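Local structure of Uly1 (7DRQ) at residues V171-S175 and V176-G180; I192-H195 and G196-S199. The protein probably cleaves the algal polysaccharide ulvan by beta-elimination, as a calcium-binding polysaccharide lyase of family 24 from a marine bacterium. All coordinates share one frame; numbering follows the deposited sequence.

How the contacts relate
Both contacts are tight local turns in the long connection between strands 150-152 and 201-208 of the beta-propeller-like fold, and they follow one another along the chain. Contact 1 (171-180) belongs to a calcium site near the surface; contact 2 (192-199) is the single-turn helix 195-198 with its N-cap. Their centres lie about 16 Å apart, yet they meet directly: Asn177 ND2 of contact 1 is 3.1 Å from Glu193 OE1 of contact 2, a probable hydrogen bond. No residue of contact 2 binds the calcium ion, from which the Phe198 side chain is about 12 Å away; Glu193 reaches the site indirectly, through Asn177. Asp183 and Lys185, between the two contacts, complete the protein ligands.

Contact 1. Residues V171-S175 and V176-G180; sequences VKDTS and VNSEG. With CA (calcium ion), chain C.
A calcium-binding loop is built here from an Asx turn, a type I beta turn and an ST turn in succession, with Asp173 and Ser178 joined across it. The Ser178 OG donates to the backbone O of Asp173 at 2.8 Å, coming from above the carbonyl plane. With OG anti to the backbone N (chi1 168°), the Ser178 hydroxyl can reach back to that carbonyl while accepting from Gly180 N, the bond that makes the ST turn. Serine suits the place because one small hydroxyl both donates and accepts.

Asp173 divides its carboxylate between protein and metal. OD2 binds the calcium ion at 2.4 Å, whereas OD1 is gripped twice by Ser175: its backbone N approaches nearly along the C-O axis, closing the Asx turn, and its OG takes the syn lone pair at 2.7 Å. These bonds hold the carboxylate's rotation and probably steady OD2 for the metal. The same Ser175 OG accepts from Asn177 N at 3.2 Å, and the beta turn from Ser175 to Ser178 is closed by Ser178 N donating to Ser175 O at 3.1 Å.

Asp183 and the backbone O of Lys185 also bind the calcium, and three waters add to its shell. One donates to Glu179 OE2, so Glu179 acts from the second shell, through water; another, 2.7 Å from the backbone O of Asn177, can donate to it. The Asn177 amide turns toward Glu193, and a further water bridges its ND2 at 2.9 Å to Ser175 OG at 2.8 Å.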
ATOM      1  N   VAL A 171      11.949 -17.421  10.756  1.00 13.00           N
ATOM      2  CA  VAL A 171      11.358 -18.633  11.315  1.00 14.36           C
ATOM      3  C   VAL A 171      10.810 -19.479  10.181  1.00 14.49           C
ATOM      4  O   VAL A 171       9.977 -19.017   9.389  1.00 14.32           O
ATOM      5  CB  VAL A 171      10.260 -18.301  12.336  1.00 12.51           C
ATOM      6  CG1 VAL A 171       9.672 -19.605  12.898  1.00 12.90           C
ATOM      7  CG2 VAL A 171      10.809 -17.422  13.441  1.00 12.18           C
ATOM      8  N   LYS A 172      11.269 -20.725  10.110  1.00 14.96           N
ATOM      9  CA  LYS A 172      10.817 -21.625   9.065  1.00 13.30           C
ATOM     10  C   LYS A 172       9.397 -22.119   9.330  1.00 14.82           C
ATOM     11  O   LYS A 172       8.940 -22.228  10.478  1.00 13.38           O
ATOM     12  CB  LYS A 172      11.776 -22.814   8.938  1.00 14.68           C
ATOM     13  CG  LYS A 172      13.210 -22.426   8.581  1.00 15.75           C
ATOM     14  CD  LYS A 172      14.050 -23.641   8.219  1.00 19.19           C
ATOM     15  CE  LYS A 172      15.529 -23.292   8.131  1.00 22.02           C
ATOM     16  NZ  LYS A 172      16.346 -24.440   7.629  1.00 21.18           N
ATOM     17  N   ASP A 173       8.697 -22.423   8.242  1.00 11.77           N
ATOM     18  CA  ASP A 173       7.458 -23.185   8.318  1.00 15.78           C
ATOM     19  C   ASP A 173       7.810 -24.601   8.748  1.00 14.48           C
ATOM     20  O   ASP A 173       8.460 -25.332   7.998  1.00 16.37           O
ATOM     21  CB  ASP A 173       6.753 -23.171   6.962  1.00 16.02           C
ATOM     22  CG  ASP A 173       5.441 -23.940   6.959  1.00 17.75           C
ATOM     23  OD1 ASP A 173       5.104 -24.587   7.971  1.00 16.22           O
ATOM     24  OD2 ASP A 173       4.731 -23.892   5.938  1.00 11.53           O
ATOM     25  N   THR A 174       7.411 -24.979   9.968  1.00 16.27           N
ATOM     26  CA  THR A 174       7.565 -26.346  10.456  1.00 18.05           C
ATOM     27  C   THR A 174       6.213 -26.991  10.719  1.00 21.17           C
ATOM     28  O   THR A 174       6.117 -27.948  11.500  1.00 18.46           O
ATOM     29  CB  THR A 174       8.434 -26.400  11.719  1.00 21.40           C
ATOM     30  OG1 THR A 174       7.899 -25.542  12.736  1.00 18.38           O
ATOM     31  CG2 THR A 174       9.854 -25.981  11.402  1.00 19.91           C
ATOM     32  N   SER A 175       5.164 -26.474  10.089  1.00 18.62           N
ATOM     33  CA  SER A 175       3.829 -27.024  10.241  1.00 18.55           C
ATOM     34  C   SER A 175       3.698 -28.314   9.436  1.00 18.35           C
ATOM     35  O   SER A 175       4.611 -28.722   8.711  1.00 20.92           O
ATOM     36  CB  SER A 175       2.797 -25.999   9.791  1.00 18.71           C
ATOM     37  OG  SER A 175       2.785 -25.939   8.378  1.00 18.53           O
ATOM     38  N   VAL A 176       2.530 -28.961   9.545  1.00 19.41           N
ATOM     39  CA  VAL A 176       2.278 -30.169   8.762  1.00 20.86           C
ATOM     40  C   VAL A 176       2.256 -29.884   7.266  1.00 18.89           C
ATOM     41  O   VAL A 176       2.423 -30.804   6.459  1.00 20.57           O
ATOM     42  CB  VAL A 176       0.959 -30.842   9.202  1.00 22.22           C
ATOM     43  CG1 VAL A 176       1.037 -31.272  10.660  1.00 27.63           C
ATOM     44  CG2 VAL A 176      -0.228 -29.904   8.957  1.00 21.45           C
ATOM     45  N   ASN A 177       2.067 -28.624   6.870  1.00 20.35           N
ATOM     46  CA  ASN A 177       2.073 -28.232   5.465  1.00 20.74           C
ATOM     47  C   ASN A 177       3.445 -27.771   4.963  1.00 21.05           C
ATOM     48  O   ASN A 177       3.549 -27.308   3.817  1.00 17.41           O
ATOM     49  CB  ASN A 177       1.047 -27.117   5.227  1.00 20.25           C
ATOM     50  CG  ASN A 177      -0.360 -27.525   5.606  1.00 24.85           C
ATOM     51  OD1 ASN A 177      -0.843 -28.572   5.182  1.00 18.99           O
ATOM     52  ND2 ASN A 177      -1.032 -26.686   6.393  1.00 26.58           N
ATOM     53  N   SER A 178       4.498 -27.894   5.771  1.00 19.60           N
ATOM     54  CA  SER A 178       5.793 -27.344   5.386  1.00 17.57           C
ATOM     55  C   SER A 178       6.322 -27.997   4.113  1.00 21.10           C
ATOM     56  O   SER A 178       6.230 -29.213   3.929  1.00 18.62           O
ATOM     57  CB  SER A 178       6.809 -27.529   6.511  1.00 19.92           C
ATOM     58  OG  SER A 178       8.124 -27.247   6.044  1.00 19.46           O
ATOM     59  N   GLU A 179       6.899 -27.178   3.235  1.00 17.13           N
ATOM     60  CA  GLU A 179       7.522 -27.697   2.024  1.00 21.20           C
ATOM     61  C   GLU A 179       8.903 -28.281   2.267  1.00 22.63           C
ATOM     62  O   GLU A 179       9.409 -29.006   1.406  1.00 28.15           O
ATOM     63  CB  GLU A 179       7.647 -26.600   0.966  1.00 21.40           C
ATOM     64  CG  GLU A 179       6.346 -25.983   0.554  1.00 20.58           C
ATOM     65  CD  GLU A 179       6.555 -24.773  -0.336  1.00 28.05           C
ATOM     66  OE1 GLU A 179       7.714 -24.513  -0.729  1.00 28.62           O
ATOM     67  OE2 GLU A 179       5.563 -24.080  -0.635  1.00 23.79           O
ATOM     68  N   GLY A 180       9.532 -27.977   3.387  1.00 20.59           N
ATOM     69  CA  GLY A 180      10.858 -28.493   3.626  1.00 24.98           C
ATOM     70  C   GLY A 180      11.758 -27.436   4.224  1.00 23.99           C
ATOM     71  O   GLY A 180      11.294 -26.462   4.819  1.00 21.74           O
TER
HETATM   72 CA    CA C 601       4.952 -22.914   3.774  1.00 24.81          CA
HETATM   73  O   HOH W   1      11.075 -26.197   7.489  1.00 22.29           O
HETATM   74  O   HOH W   2       0.330 -24.569   7.927  1.00 35.76           O
HETATM   75  O   HOH W   3       3.616 -24.815   2.830  1.00 11.77           O
HETATM   76  O   HOH W   4       4.938 -22.275   1.407  1.00 11.89           O
HETATM   77  O   HOH W   5       2.606 -22.127   3.711  1.00 11.60           O

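Contact 2. Residues I192-H195 and G196-S199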
ATOM      1  N   ILE A 192      -2.980 -20.668  13.422  1.00 14.92           N
ATOM      2  CA  ILE A 192      -4.081 -21.567  13.086  1.00 14.70           C
ATOM      3  C   ILE A 192      -4.348 -21.467  11.596  1.00 13.84           C
ATOM      4  O   ILE A 192      -4.653 -20.379  11.091  1.00 13.77           O
ATOM      5  CB  ILE A 192      -5.356 -21.224  13.872  1.00 16.18           C
ATOM      6  CG1 ILE A 192      -5.089 -21.254  15.377  1.00 19.73           C
ATOM      7  CG2 ILE A 192      -6.494 -22.167  13.474  1.00 17.29           C
ATOM      8  CD1 ILE A 192      -6.217 -20.627  16.192  1.00 19.70           C
ATOM      9  N   GLU A 193      -4.243 -22.594  10.889  1.00 13.80           N
ATOM     10  CA  GLU A 193      -4.592 -22.608   9.472  1.00 16.94           C
ATOM     11  C   GLU A 193      -6.078 -22.320   9.329  1.00 16.89           C
ATOM     12  O   GLU A 193      -6.903 -22.905  10.037  1.00 15.95           O
ATOM     13  CB  GLU A 193      -4.235 -23.952   8.831  1.00 18.23           C
ATOM     14  CG  GLU A 193      -4.568 -24.052   7.329  1.00 19.29           C
ATOM     15  CD  GLU A 193      -4.286 -25.431   6.752  1.00 22.62           C
ATOM     16  OE1 GLU A 193      -3.887 -26.326   7.527  1.00 23.74           O
ATOM     17  OE2 GLU A 193      -4.468 -25.624   5.532  1.00 21.84           O
ATOM     18  N   ASP A 194      -6.422 -21.393   8.437  1.00 15.43           N
ATOM     19  CA  ASP A 194      -7.806 -20.910   8.360  1.00 13.83           C
ATOM     20  C   ASP A 194      -8.016 -20.348   6.949  1.00 16.75           C
ATOM     21  O   ASP A 194      -7.758 -19.169   6.703  1.00 13.48           O
ATOM     22  CB  ASP A 194      -8.072 -19.868   9.436  1.00 13.13           C
ATOM     23  CG  ASP A 194      -9.515 -19.409   9.474  1.00 12.54           C
ATOM     24  OD1 ASP A 194     -10.272 -19.692   8.518  1.00 15.77           O
ATOM     25  OD2 ASP A 194      -9.901 -18.761  10.478  1.00 15.70           O
ATOM     26  N   HIS A 195      -8.506 -21.202   6.044  1.00 14.11           N
ATOM     27  CA  HIS A 195      -8.686 -20.769   4.659  1.00 17.71           C
ATOM     28  C   HIS A 195      -9.719 -19.654   4.550  1.00 15.09           C
ATOM     29  O   HIS A 195      -9.531 -18.706   3.783  1.00 15.05           O
ATOM     30  CB  HIS A 195      -9.084 -21.946   3.772  1.00 15.47           C
ATOM     31  CG  HIS A 195      -9.130 -21.606   2.314  1.00 15.93           C
ATOM     32  ND1 HIS A 195     -10.292 -21.225   1.674  1.00 16.98           N
ATOM     33  CD2 HIS A 195      -8.159 -21.586   1.373  1.00 15.85           C
ATOM     34  CE1 HIS A 195     -10.031 -20.981   0.402  1.00 15.71           C
ATOM     35  NE2 HIS A 195      -8.744 -21.198   0.193  1.00 16.23           N
ATOM     36  N   GLY A 196     -10.812 -19.741   5.316  1.00 15.40           N
ATOM     37  CA  GLY A 196     -11.788 -18.660   5.304  1.00 15.95           C
ATOM     38  C   GLY A 196     -11.162 -17.318   5.640  1.00 17.94           C
ATOM     39  O   GLY A 196     -11.469 -16.299   5.011  1.00 16.84           O
ATOM     40  N   GLN A 197     -10.247 -17.308   6.614  1.00 14.58           N
ATOM     41  CA  GLN A 197      -9.653 -16.059   7.089  1.00 13.96           C
ATOM     42  C   GLN A 197      -8.535 -15.562   6.180  1.00 13.80           C
ATOM     43  O   GLN A 197      -8.364 -14.346   6.027  1.00 11.98           O
ATOM     44  CB  GLN A 197      -9.109 -16.234   8.517  1.00 15.33           C
ATOM     45  CG  GLN A 197      -8.508 -14.960   9.111  1.00 14.38           C
ATOM     46  CD  GLN A 197      -7.977 -15.110  10.532  1.00 15.28           C
ATOM     47  OE1 GLN A 197      -7.414 -14.160  11.090  1.00 11.92           O
ATOM     48  NE2 GLN A 197      -8.142 -16.296  11.126  1.00 12.32           N
ATOM     49  N   PHE A 198      -7.766 -16.459   5.567  1.00 13.93           N
ATOM     50  CA  PHE A 198      -6.540 -16.035   4.902  1.00 12.06           C
ATOM     51  C   PHE A 198      -6.563 -16.170   3.387  1.00 13.32           C
ATOM     52  O   PHE A 198      -5.547 -15.892   2.743  1.00 13.26           O
ATOM     53  CB  PHE A 198      -5.356 -16.800   5.496  1.00 14.21           C
ATOM     54  CG  PHE A 198      -5.077 -16.416   6.907  1.00 15.04           C
ATOM     55  CD1 PHE A 198      -4.531 -15.173   7.196  1.00 14.46           C
ATOM     56  CD2 PHE A 198      -5.419 -17.261   7.955  1.00 13.07           C
ATOM     57  CE1 PHE A 198      -4.304 -14.795   8.500  1.00 12.88           C
ATOM     58  CE2 PHE A 198      -5.195 -16.890   9.258  1.00 13.07           C
ATOM     59  CZ  PHE A 198      -4.642 -15.665   9.540  1.00 14.00           C
ATOM     60  N   SER A 199      -7.685 -16.559   2.795  1.00 14.79           N
ATOM     61  CA  SER A 199      -7.792 -16.621   1.349  1.00 13.62           C
ATOM     62  C   SER A 199      -8.391 -15.328   0.799  1.00 11.49           C
ATOM     63  O   SER A 199      -9.020 -14.545   1.519  1.00 13.73           O
ATOM     64  CB  SER A 199      -8.647 -17.812   0.916  1.00 16.10           C
ATOM     65  OG  SER A 199      -9.950 -17.665   1.426  1.00 15.78           O
TER
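An N-capped single helical turn, 195-198, starts at Asp194, whose carboxylate receives both backbone and side chain of Gln197. CG of Asp194 lies anti to the backbone N (chi1 -176°), which carries the carboxylate over the start of the helix. The Asp194 OD1 accepts from Gln197 N at 3.1 Å, the capping bond, with the donor well above the carboxylate plane. OD2 takes Gln197 NE2 at 3.1 Å from the same face, and lies close to the amide plane. The carboxylate and amide planes stand 83° apart. Aspartate's second oxygen suits the glutamine, whose extended chain carries OE1 to Phe243 N.

Phe198 N donates to Asp194 O at 2.9 Å, and the phenyl ring, its edge near that carbonyl, takes Gln197 CG over one face.

Ser199, just beyond the helix, returns to the carbonyl of its first residue: His195 O accepts from Ser199 N and, at 2.6 Å, from Ser199 OG, on opposite faces of the carbonyl plane. Serine's short hydroxyl reaches this carbonyl while its CB lies over the flat imidazole, whose NE2 is hydrogen-bonded to the backbone N of Glu133; this CH-pi contact puts Ser199 CB 3.6 Å from the His195 ring centroid.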